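PDB 3AIZ: DNA polymerase sliding clamp 3 from Sulfolobus tokodaii, which serves as a subunit of a ring-shaped sliding clamp that encircles DNA and tethers DNA polymerase and other processing proteins to it. Local coordinates for residues F130-D141 / M208-F219; E145-T155 / L165-I176. All coordinates share one frame; numbering follows the deposited sequence.

Interaction 1 (F130-D141 / M208-F219); sequences FKAKALTVTFTD and MRKPSDTVEIAF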
loop_
_atom_site.group_PDB
_atom_site.type_symbol
_atom_site.label_atom_id
_atom_site.label_comp_id
_atom_site.label_asym_id
_atom_site.label_seq_id
_atom_site.Cartn_x
_atom_site.Cartn_y
_atom_site.Cartn_z
ATOM N N PHE C 130 -38.647 -9.282 -20.307
ATOM C CA PHE C 130 -38.230 -9.397 -18.915
ATOM C C PHE C 130 -38.043 -8.024 -18.274
ATOM O O PHE C 130 -37.667 -7.062 -18.943
ATOM C CB PHE C 130 -36.937 -10.210 -18.816
ATOM C CG PHE C 130 -36.351 -10.252 -17.435
ATOM C CD1 PHE C 130 -35.344 -9.374 -17.069
ATOM C CD2 PHE C 130 -36.809 -11.167 -16.503
ATOM C CE1 PHE C 130 -34.803 -9.409 -15.801
ATOM C CE2 PHE C 130 -36.271 -11.208 -15.232
ATOM C CZ PHE C 130 -35.268 -10.327 -14.880
ATOM N N LYS C 131 -38.305 -7.941 -16.975
ATOM C CA LYS C 131 -38.176 -6.681 -16.252
ATOM C C LYS C 131 -37.873 -6.925 -14.776
ATOM O O LYS C 131 -38.590 -7.660 -14.098
ATOM C CB LYS C 131 -39.450 -5.849 -16.408
ATOM C CG LYS C 131 -39.339 -4.424 -15.893
ATOM C CD LYS C 131 -40.606 -3.641 -16.202
ATOM C CE LYS C 131 -40.935 -3.697 -17.688
ATOM N NZ LYS C 131 -42.149 -2.904 -18.028
ATOM N N ALA C 132 -36.806 -6.305 -14.284
ATOM C CA ALA C 132 -36.383 -6.492 -12.901
ATOM C C ALA C 132 -36.131 -5.164 -12.201
ATOM O O ALA C 132 -35.703 -4.192 -12.823
ATOM C CB ALA C 132 -35.138 -7.365 -12.841
ATOM N N LYS C 133 -36.398 -5.132 -10.901
ATOM C CA LYS C 133 -36.165 -3.945 -10.093
ATOM C C LYS C 133 -35.081 -4.244 -9.066
ATOM O O LYS C 133 -34.974 -5.368 -8.578
ATOM C CB LYS C 133 -37.459 -3.521 -9.398
ATOM C CG LYS C 133 -37.402 -2.167 -8.712
ATOM C CD LYS C 133 -38.760 -1.805 -8.129
ATOM C CE LYS C 133 -38.739 -0.442 -7.461
ATOM N NZ LYS C 133 -40.075 -0.082 -6.908
ATOM N N ALA C 134 -34.272 -3.240 -8.745
ATOM C CA ALA C 134 -33.171 -3.428 -7.807
ATOM C C ALA C 134 -32.729 -2.106 -7.200
ATOM O O ALA C 134 -33.019 -1.040 -7.740
ATOM C CB ALA C 134 -31.997 -4.104 -8.503
ATOM N N LEU C 135 -32.031 -2.182 -6.070
ATOM C CA LEU C 135 -31.441 -0.998 -5.457
ATOM C C LEU C 135 -30.399 -0.399 -6.388
ATOM O O LEU C 135 -29.508 -1.103 -6.869
ATOM C CB LEU C 135 -30.788 -1.345 -4.121
ATOM C CG LEU C 135 -31.679 -1.363 -2.881
ATOM C CD1 LEU C 135 -30.838 -1.659 -1.655
ATOM C CD2 LEU C 135 -32.401 -0.037 -2.725
ATOM N N THR C 136 -30.511 0.900 -6.641
ATOM C CA THR C 136 -29.559 1.583 -7.504
ATOM C C THR C 136 -28.141 1.403 -6.975
ATOM O O THR C 136 -27.204 1.194 -7.742
ATOM C CB THR C 136 -29.878 3.081 -7.628
ATOM O OG1 THR C 136 -31.193 3.245 -8.173
ATOM C CG2 THR C 136 -28.867 3.767 -8.536
ATOM N N VAL C 137 -27.990 1.473 -5.657
ATOM C CA VAL C 137 -26.687 1.288 -5.033
ATOM C C VAL C 137 -26.152 -0.118 -5.294
ATOM O O VAL C 137 -25.001 -0.287 -5.694
ATOM C CB VAL C 137 -26.733 1.568 -3.514
ATOM C CG1 VAL C 137 -27.919 0.861 -2.874
ATOM C CG2 VAL C 137 -25.429 1.149 -2.857
ATOM N N THR C 138 -26.994 -1.123 -5.077
ATOM C CA THR C 138 -26.606 -2.508 -5.320
ATOM C C THR C 138 -26.243 -2.721 -6.785
ATOM O O THR C 138 -25.257 -3.387 -7.100
ATOM C CB THR C 138 -27.735 -3.484 -4.942
ATOM O OG1 THR C 138 -28.098 -3.298 -3.569
ATOM C CG2 THR C 138 -27.289 -4.921 -5.156
ATOM N N PHE C 139 -27.044 -2.148 -7.676
ATOM C CA PHE C 139 -26.840 -2.324 -9.108
ATOM C C PHE C 139 -25.588 -1.610 -9.602
ATOM O O PHE C 139 -24.774 -2.196 -10.317
ATOM C CB PHE C 139 -28.063 -1.844 -9.894
ATOM C CG PHE C 139 -27.894 -1.928 -11.384
ATOM C CD1 PHE C 139 -27.927 -3.151 -12.030
ATOM C CD2 PHE C 139 -27.701 -0.782 -12.138
ATOM C CE1 PHE C 139 -27.769 -3.232 -13.401
ATOM C CE2 PHE C 139 -27.544 -0.857 -13.511
ATOM C CZ PHE C 139 -27.578 -2.082 -14.141
ATOM N N THR C 140 -25.438 -0.345 -9.220
ATOM C CA THR C 140 -24.290 0.447 -9.646
ATOM C C THR C 140 -22.972 -0.155 -9.159
ATOM O O THR C 140 -21.997 -0.207 -9.908
ATOM C CB THR C 140 -24.405 1.917 -9.193
ATOM O OG1 THR C 140 -24.648 1.973 -7.783
ATOM C CG2 THR C 140 -25.543 2.611 -9.928
ATOM N N ASP C 141 -22.948 -0.611 -7.908
ATOM C CA ASP C 141 -21.780 -1.307 -7.375
ATOM C C ASP C 141 -21.342 -2.413 -8.326
ATOM O O ASP C 141 -20.181 -2.482 -8.725
ATOM C CB ASP C 141 -22.084 -1.905 -5.998
ATOM C CG ASP C 141 -22.002 -0.882 -4.881
ATOM O OD1 ASP C 141 -21.338 0.159 -5.069
ATOM O OD2 ASP C 141 -22.593 -1.125 -3.807
ATOM N N MET C 208 -25.257 7.401 -11.299
ATOM C CA MET C 208 -26.639 7.674 -10.921
ATOM C C MET C 208 -26.897 7.163 -9.508
ATOM O O MET C 208 -28.001 7.290 -8.978
ATOM C CB MET C 208 -27.613 7.017 -11.903
ATOM C CG MET C 208 -27.680 7.684 -13.270
ATOM S SD MET C 208 -28.391 9.342 -13.216
ATOM C CE MET C 208 -29.951 9.015 -12.398
ATOM N N ARG C 209 -25.861 6.583 -8.908
ATOM C CA ARG C 209 -25.937 6.016 -7.565
ATOM C C ARG C 209 -26.671 6.913 -6.571
ATOM O O ARG C 209 -27.716 6.538 -6.041
ATOM C CB ARG C 209 -24.531 5.718 -7.042
ATOM C CG ARG C 209 -24.479 5.317 -5.576
ATOM C CD ARG C 209 -23.040 5.186 -5.106
ATOM N NE ARG C 209 -22.250 4.390 -6.040
ATOM C CZ ARG C 209 -22.148 3.066 -5.993
ATOM N NH1 ARG C 209 -21.411 2.422 -6.889
ATOM N NH2 ARG C 209 -22.786 2.386 -5.047
ATOM N N LYS C 210 -26.115 8.093 -6.320
ATOM C CA LYS C 210 -26.670 9.007 -5.325
ATOM C C LYS C 210 -28.110 9.446 -5.612
ATOM O O LYS C 210 -28.988 9.279 -4.763
ATOM C CB LYS C 210 -25.763 10.228 -5.147
ATOM C CG LYS C 210 -24.400 9.908 -4.557
ATOM C CD LYS C 210 -23.544 11.159 -4.440
ATOM C CE LYS C 210 -24.269 12.255 -3.673
ATOM N NZ LYS C 210 -24.657 11.815 -2.303
ATOM N N PRO C 211 -28.359 10.008 -6.807
ATOM C CA PRO C 211 -29.684 10.558 -7.121
ATOM C C PRO C 211 -30.788 9.505 -7.129
ATOM O O PRO C 211 -31.900 9.784 -6.683
ATOM C CB PRO C 211 -29.506 11.122 -8.536
ATOM C CG PRO C 211 -28.040 11.268 -8.719
ATOM C CD PRO C 211 -27.424 10.164 -7.932
ATOM N N SER C 212 -30.483 8.313 -7.631
ATOM C CA SER C 212 -31.500 7.287 -7.837
ATOM C C SER C 212 -31.592 6.302 -6.673
ATOM O O SER C 212 -30.584 5.755 -6.229
ATOM C CB SER C 212 -31.235 6.535 -9.145
ATOM O OG SER C 212 -32.280 5.624 -9.440
ATOM N N ASP C 213 -32.810 6.082 -6.189
ATOM C CA ASP C 213 -33.048 5.123 -5.114
ATOM C C ASP C 213 -33.094 3.692 -5.649
ATOM O O ASP C 213 -32.308 2.840 -5.234
ATOM C CB ASP C 213 -34.339 5.462 -4.358
ATOM C CG ASP C 213 -35.483 5.850 -5.289
ATOM O OD1 ASP C 213 -36.119 4.947 -5.879
ATOM O OD2 ASP C 213 -35.750 7.066 -5.422
ATOM N N THR C 214 -34.016 3.437 -6.573
ATOM C CA THR C 214 -34.135 2.124 -7.196
ATOM C C THR C 214 -33.980 2.229 -8.710
ATOM O O THR C 214 -34.211 3.286 -9.294
ATOM C CB THR C 214 -35.486 1.456 -6.868
ATOM O OG1 THR C 214 -36.557 2.218 -7.437
ATOM C CG2 THR C 214 -35.680 1.357 -5.361
ATOM N N VAL C 215 -33.587 1.127 -9.341
ATOM C CA VAL C 215 -33.391 1.098 -10.785
ATOM C C VAL C 215 -34.142 -0.067 -11.419
ATOM O O VAL C 215 -34.083 -1.195 -10.930
ATOM C CB VAL C 215 -31.894 1.004 -11.151
ATOM C CG1 VAL C 215 -31.243 -0.177 -10.443
ATOM C CG2 VAL C 215 -31.718 0.898 -12.657
ATOM N N GLU C 216 -34.850 0.211 -12.507
ATOM C CA GLU C 216 -35.595 -0.822 -13.216
ATOM C C GLU C 216 -34.855 -1.257 -14.474
ATOM O O GLU C 216 -34.529 -0.438 -15.330
ATOM C CB GLU C 216 -37.006 -0.336 -13.554
ATOM C CG GLU C 216 -37.836 0.016 -12.328
ATOM C CD GLU C 216 -39.204 0.570 -12.677
ATOM O OE1 GLU C 216 -39.787 0.127 -13.690
ATOM O OE2 GLU C 216 -39.697 1.446 -11.934
ATOM N N ILE C 217 -34.589 -2.557 -14.568
ATOM C CA ILE C 217 -33.849 -3.125 -15.687
ATOM C C ILE C 217 -34.780 -3.928 -16.588
ATOM O O ILE C 217 -35.425 -4.872 -16.136
ATOM C CB ILE C 217 -32.732 -4.058 -15.190
ATOM C CG1 ILE C 217 -31.960 -3.399 -14.043
ATOM C CG2 ILE C 217 -31.803 -4.438 -16.333
ATOM C CD1 ILE C 217 -31.007 -4.334 -13.330
ATOM N N ALA C 218 -34.848 -3.549 -17.859
ATOM C CA ALA C 218 -35.704 -4.239 -18.820
ATOM C C ALA C 218 -34.967 -4.450 -20.137
ATOM O O ALA C 218 -34.243 -3.570 -20.598
ATOM C CB ALA C 218 -36.988 -3.459 -19.045
ATOM N N PHE C 219 -35.151 -5.618 -20.741
ATOM C CA PHE C 219 -34.448 -5.941 -21.975
ATOM C C PHE C 219 -35.040 -7.163 -22.661
ATOM O O PHE C 219 -35.952 -7.804 -22.140
ATOM C CB PHE C 219 -32.964 -6.185 -21.692
ATOM C CG PHE C 219 -32.702 -7.402 -20.854
ATOM C CD1 PHE C 219 -32.631 -7.306 -19.473
ATOM C CD2 PHE C 219 -32.529 -8.644 -21.445
ATOM C CE1 PHE C 219 -32.392 -8.423 -18.698
ATOM C CE2 PHE C 219 -32.291 -9.767 -20.675
ATOM C CZ PHE C 219 -32.221 -9.656 -19.300
#
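Asp141 OD1 is held by both terminal nitrogens of Arg209, in a salt bridge of 2.7 Å to Arg209 NH2 with a weak bond of 2.9 Å from Arg209 NH1 to the same oxygen. The contact joins strand 130-135 and the start of helix 136-149 to strand 214-220 and the loop leading into it, in the C-terminal domain of the PCNA fold. NH2 meets OD1 from well above the carboxylate plane, 56° out of it, and NH1 has a second acidic partner in Asp144. Thr140 OG1 rests over the centre of the guanidinium, which is therefore confined on one face as well as along its NH1/NH2 side. Thr140 OG1 also donates to Thr136 O at 2.7 Å, while Thr140 N reaches that carbonyl from the opposite face of its plane.

At the helix start, Thr136 N bonds Asp213 O. Thr136 OG1, turned beside its own backbone N (chi1 -60°), donates to Ser212 OG at 2.9 Å, and Ser212 OG is in turn bonded to Asn230 O on strand 223-231. In the strand preceding the helix, the hydrogen-bonded pairs Ala132-Ile217 and Ala134-Val215 zip the ladder together. On the face that carries these residues, Phe139 comes down from the helix: its CB packs on Val215 CG1, and its CE1 lies 3.4 Å from Ile217 CD1. At the far end, the Phe130 and Phe219 rings lie side by side at an oblique 54°, CD1 of Phe130 3.5 Å from CE1 of Phe219.

Interaction 2 (E145-T155 / L165-I176); sequences EIEDIGGDSIT and LSANSDMGSSTI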
loop_
_atom_site.group_PDB
_atom_site.type_symbol
_atom_site.label_atom_id
_atom_site.label_comp_id
_atom_site.label_asym_id
_atom_site.label_seq_id
_atom_site.Cartn_x
_atom_site.Cartn_y
_atom_site.Cartn_z
ATOM N N GLU C 145 -18.039 -2.779 -10.621
ATOM C CA GLU C 145 -17.231 -3.987 -10.524
ATOM C C GLU C 145 -17.033 -4.614 -11.900
ATOM O O GLU C 145 -15.987 -5.199 -12.181
ATOM C CB GLU C 145 -17.881 -4.987 -9.568
ATOM C CG GLU C 145 -17.033 -6.212 -9.277
ATOM C CD GLU C 145 -17.664 -7.117 -8.238
ATOM O OE1 GLU C 145 -18.679 -6.713 -7.632
ATOM O OE2 GLU C 145 -17.144 -8.234 -8.026
ATOM N N ILE C 146 -18.043 -4.487 -12.754
ATOM C CA ILE C 146 -17.958 -4.998 -14.118
ATOM C C ILE C 146 -16.999 -4.153 -14.951
ATOM O O ILE C 146 -16.306 -4.668 -15.827
ATOM C CB ILE C 146 -19.340 -5.046 -14.798
ATOM C CG1 ILE C 146 -20.200 -6.143 -14.167
ATOM C CG2 ILE C 146 -19.196 -5.291 -16.292
ATOM C CD1 ILE C 146 -21.538 -6.334 -14.843
ATOM N N GLU C 147 -16.961 -2.855 -14.669
ATOM C CA GLU C 147 -16.019 -1.964 -15.338
ATOM C C GLU C 147 -14.586 -2.341 -14.977
ATOM O O GLU C 147 -13.702 -2.338 -15.833
ATOM C CB GLU C 147 -16.287 -0.507 -14.962
ATOM C CG GLU C 147 -15.326 0.478 -15.610
ATOM C CD GLU C 147 -15.432 1.870 -15.019
ATOM O OE1 GLU C 147 -16.399 2.130 -14.272
ATOM O OE2 GLU C 147 -14.546 2.704 -15.301
ATOM N N ASP C 148 -14.363 -2.660 -13.705
ATOM C CA ASP C 148 -13.051 -3.104 -13.248
ATOM C C ASP C 148 -12.648 -4.400 -13.941
ATOM O O ASP C 148 -11.499 -4.560 -14.352
ATOM C CB ASP C 148 -13.036 -3.285 -11.728
ATOM C CG ASP C 148 -12.950 -1.964 -10.982
ATOM O OD1 ASP C 148 -12.601 -0.942 -11.612
ATOM O OD2 ASP C 148 -13.224 -1.949 -9.762
ATOM N N ILE C 149 -13.598 -5.321 -14.067
ATOM C CA ILE C 149 -13.353 -6.575 -14.772
ATOM C C ILE C 149 -12.927 -6.289 -16.206
ATOM O O ILE C 149 -11.958 -6.860 -16.705
ATOM C CB ILE C 149 -14.604 -7.474 -14.784
ATOM C CG1 ILE C 149 -14.945 -7.937 -13.367
ATOM C CG2 ILE C 149 -14.391 -8.674 -15.693
ATOM C CD1 ILE C 149 -16.158 -8.839 -13.294
ATOM N N GLY C 150 -13.657 -5.392 -16.859
ATOM C CA GLY C 150 -13.352 -5.008 -18.223
ATOM C C GLY C 150 -14.046 -5.893 -19.236
ATOM O O GLY C 150 -14.564 -6.957 -18.898
ATOM N N GLY C 151 -14.054 -5.449 -20.487
ATOM C CA GLY C 151 -14.682 -6.201 -21.555
ATOM C C GLY C 151 -15.270 -5.292 -22.615
ATOM O O GLY C 151 -15.323 -4.074 -22.443
ATOM N N ASP C 152 -15.716 -5.891 -23.712
ATOM C CA ASP C 152 -16.279 -5.136 -24.822
ATOM C C ASP C 152 -17.799 -5.072 -24.735
ATOM O O ASP C 152 -18.424 -4.178 -25.305
ATOM C CB ASP C 152 -15.859 -5.760 -26.153
ATOM C CG ASP C 152 -14.352 -5.775 -26.339
ATOM O OD1 ASP C 152 -13.667 -4.906 -25.758
ATOM O OD2 ASP C 152 -13.853 -6.657 -27.071
ATOM N N SER C 153 -18.389 -6.018 -24.011
ATOM C CA SER C 153 -19.841 -6.125 -23.938
ATOM C C SER C 153 -20.315 -6.765 -22.637
ATOM O O SER C 153 -19.552 -7.446 -21.953
ATOM C CB SER C 153 -20.363 -6.934 -25.126
ATOM O OG SER C 153 -19.809 -8.239 -25.136
ATOM N N ILE C 154 -21.579 -6.538 -22.301
ATOM C CA ILE C 154 -22.187 -7.151 -21.129
ATOM C C ILE C 154 -23.435 -7.923 -21.534
ATOM O O ILE C 154 -24.415 -7.332 -21.987
ATOM C CB ILE C 154 -22.597 -6.099 -20.084
ATOM C CG1 ILE C 154 -21.387 -5.273 -19.647
ATOM C CG2 ILE C 154 -23.253 -6.767 -18.885
ATOM C CD1 ILE C 154 -21.716 -4.224 -18.609
ATOM N N THR C 155 -23.399 -9.242 -21.377
ATOM C CA THR C 155 -24.565 -10.065 -21.669
ATOM C C THR C 155 -25.573 -9.998 -20.528
ATOM O O THR C 155 -25.272 -10.390 -19.399
ATOM C CB THR C 155 -24.191 -11.539 -21.914
ATOM O OG1 THR C 155 -23.518 -11.664 -23.172
ATOM C CG2 THR C 155 -25.441 -12.404 -21.938
ATOM N N LEU C 165 -25.509 -10.989 -15.252
ATOM C CA LEU C 165 -24.691 -10.044 -16.002
ATOM C C LEU C 165 -23.316 -10.634 -16.279
ATOM O O LEU C 165 -22.542 -10.883 -15.357
ATOM C CB LEU C 165 -24.550 -8.727 -15.239
ATOM C CG LEU C 165 -25.850 -8.093 -14.747
ATOM C CD1 LEU C 165 -25.572 -6.731 -14.138
ATOM C CD2 LEU C 165 -26.851 -7.977 -15.882
ATOM N N SER C 166 -23.015 -10.858 -17.552
ATOM C CA SER C 166 -21.736 -11.437 -17.938
ATOM C C SER C 166 -20.849 -10.418 -18.640
ATOM O O SER C 166 -21.105 -10.043 -19.783
ATOM C CB SER C 166 -21.950 -12.651 -18.845
ATOM O OG SER C 166 -22.699 -13.654 -18.185
ATOM N N ALA C 167 -19.806 -9.973 -17.946
ATOM C CA ALA C 167 -18.818 -9.080 -18.537
ATOM C C ALA C 167 -17.988 -9.839 -19.567
ATOM O O ALA C 167 -17.024 -10.519 -19.221
ATOM C CB ALA C 167 -17.924 -8.493 -17.460
ATOM N N ASN C 168 -18.372 -9.718 -20.833
ATOM C CA ASN C 168 -17.735 -10.470 -21.907
ATOM C C ASN C 168 -16.413 -9.874 -22.363
ATOM O O ASN C 168 -16.384 -8.917 -23.136
ATOM C CB ASN C 168 -18.678 -10.590 -23.101
ATOM C CG ASN C 168 -20.005 -11.203 -22.727
ATOM O OD1 ASN C 168 -20.060 -12.289 -22.150
ATOM N ND2 ASN C 168 -21.088 -10.507 -23.052
ATOM N N SER C 169 -15.318 -10.449 -21.883
ATOM C CA SER C 169 -13.992 -10.051 -22.325
ATOM C C SER C 169 -13.707 -10.704 -23.669
ATOM O O SER C 169 -14.628 -11.016 -24.425
ATOM C CB SER C 169 -12.945 -10.475 -21.298
ATOM O OG SER C 169 -13.321 -10.060 -19.995
ATOM N N ASP C 170 -12.432 -10.915 -23.969
ATOM C CA ASP C 170 -12.059 -11.585 -25.207
ATOM C C ASP C 170 -11.747 -13.055 -24.940
ATOM O O ASP C 170 -10.812 -13.376 -24.202
ATOM C CB ASP C 170 -10.859 -10.891 -25.854
ATOM C CG ASP C 170 -10.628 -11.343 -27.281
ATOM O OD1 ASP C 170 -11.483 -12.081 -27.817
ATOM O OD2 ASP C 170 -9.596 -10.957 -27.870
ATOM N N MET C 171 -12.543 -13.938 -25.538
ATOM C CA MET C 171 -12.382 -15.381 -25.368
ATOM C C MET C 171 -12.778 -15.860 -23.971
ATOM O O MET C 171 -12.602 -17.029 -23.639
ATOM C CB MET C 171 -10.946 -15.813 -25.687
ATOM C CG MET C 171 -10.512 -15.579 -27.130
ATOM S SD MET C 171 -11.092 -16.835 -28.294
ATOM C CE MET C 171 -12.811 -16.370 -28.502
ATOM N N GLY C 172 -13.316 -14.955 -23.159
ATOM C CA GLY C 172 -13.732 -15.297 -21.810
ATOM C C GLY C 172 -14.736 -14.313 -21.243
ATOM O O GLY C 172 -15.088 -13.334 -21.898
ATOM N N SER C 173 -15.200 -14.572 -20.023
ATOM C CA SER C 173 -16.173 -13.697 -19.376
ATOM C C SER C 173 -16.325 -13.996 -17.887
ATOM O O SER C 173 -15.979 -15.081 -17.422
ATOM C CB SER C 173 -17.534 -13.809 -20.065
ATOM O OG SER C 173 -18.082 -15.106 -19.904
ATOM N N SER C 174 -16.845 -13.021 -17.148
ATOM C CA SER C 174 -17.140 -13.193 -15.732
ATOM C C SER C 174 -18.588 -12.800 -15.459
ATOM O O SER C 174 -19.021 -11.710 -15.823
ATOM C CB SER C 174 -16.191 -12.356 -14.872
ATOM O OG SER C 174 -14.848 -12.783 -15.029
ATOM N N THR C 175 -19.332 -13.692 -14.814
ATOM C CA THR C 175 -20.761 -13.493 -14.611
ATOM C C THR C 175 -21.109 -13.209 -13.156
ATOM O O THR C 175 -20.500 -13.758 -12.241
ATOM C CB THR C 175 -21.564 -14.722 -15.077
ATOM O OG1 THR C 175 -21.220 -15.036 -16.431
ATOM C CG2 THR C 175 -23.058 -14.454 -14.983
ATOM N N ILE C 176 -22.096 -12.344 -12.951
ATOM C CA ILE C 176 -22.598 -12.047 -11.618
ATOM C C ILE C 176 -24.102 -12.280 -11.571
ATOM O O ILE C 176 -24.843 -11.784 -12.418
ATOM C CB ILE C 176 -22.291 -10.595 -11.209
ATOM C CG1 ILE C 176 -20.796 -10.305 -11.366
ATOM C CG2 ILE C 176 -22.747 -10.337 -9.781
ATOM C CD1 ILE C 176 -20.385 -8.917 -10.920
#
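The carboxamide of Asn168 uses its nitrogen end to bridge two hydroxyls of the neighbouring strand. Asn168 ND2 donates to Thr155 OG1 at 2.7 Å, with that hydroxyl oxygen 16° out of the amide plane, and makes a weak bond of 3.3 Å to Ser153 OG. With CG anti to the carbonyl carbon (chi1 -56°), the amide lies over the sheet face that carries Ser153, Thr155 and Ser166; the Thr155 bond, helped by the weak one, should limit its rotation. Ser153 OG also bonds Glu246. Beneath runs a beta hairpin ladder: Asn168 N bonds Ser153 O, and Thr155 and Ser166 exchange two bonds. Asp152 N continues the link to Asn168 O, where the chain arrives from the helix through Gly150 and Gly151, both of positive phi.

The other face is mostly apolar. Ala167 CB sits below the helix, touched by CG2 of Ile146 at 3.6 Å and by CG2 of Ile149 at 4.0 Å. Ile146 CD1 reaches on to Leu165 CB, and Ile149 CD1 to Ser174 CB. Helix 136-149 thus lies on strands 162-168 and 172-178, with helix 199-203 against Ile146 and Ile154, while strand 172-178 pairs with a strand of the sliding clamp B chain, carrying the sheet across the subunit interface.

Helix 136-149 is common to both contacts: its first turns belong to interaction 1 and its last to interaction 2, and the centres of the two contacts are about 19 Å apart. The helix packs at its start on the sheet of strands 130-135 and 214-220 and at its end on that of strands 162-168 and 172-178. The contacts meet where Phe139 CE1 packs 4.2 Å from Leu165 CD1. Along the chain, 145-155/165-176 is nested within the loop that 130-141/208-219 closes. In this assembly interaction 1 touches no other subunit, whereas interaction 2 contributes residues 172-175 to the ladder with the clamp B chain. As in other sliding clamps, the helix probably faces the DNA channel, backed by these sheets.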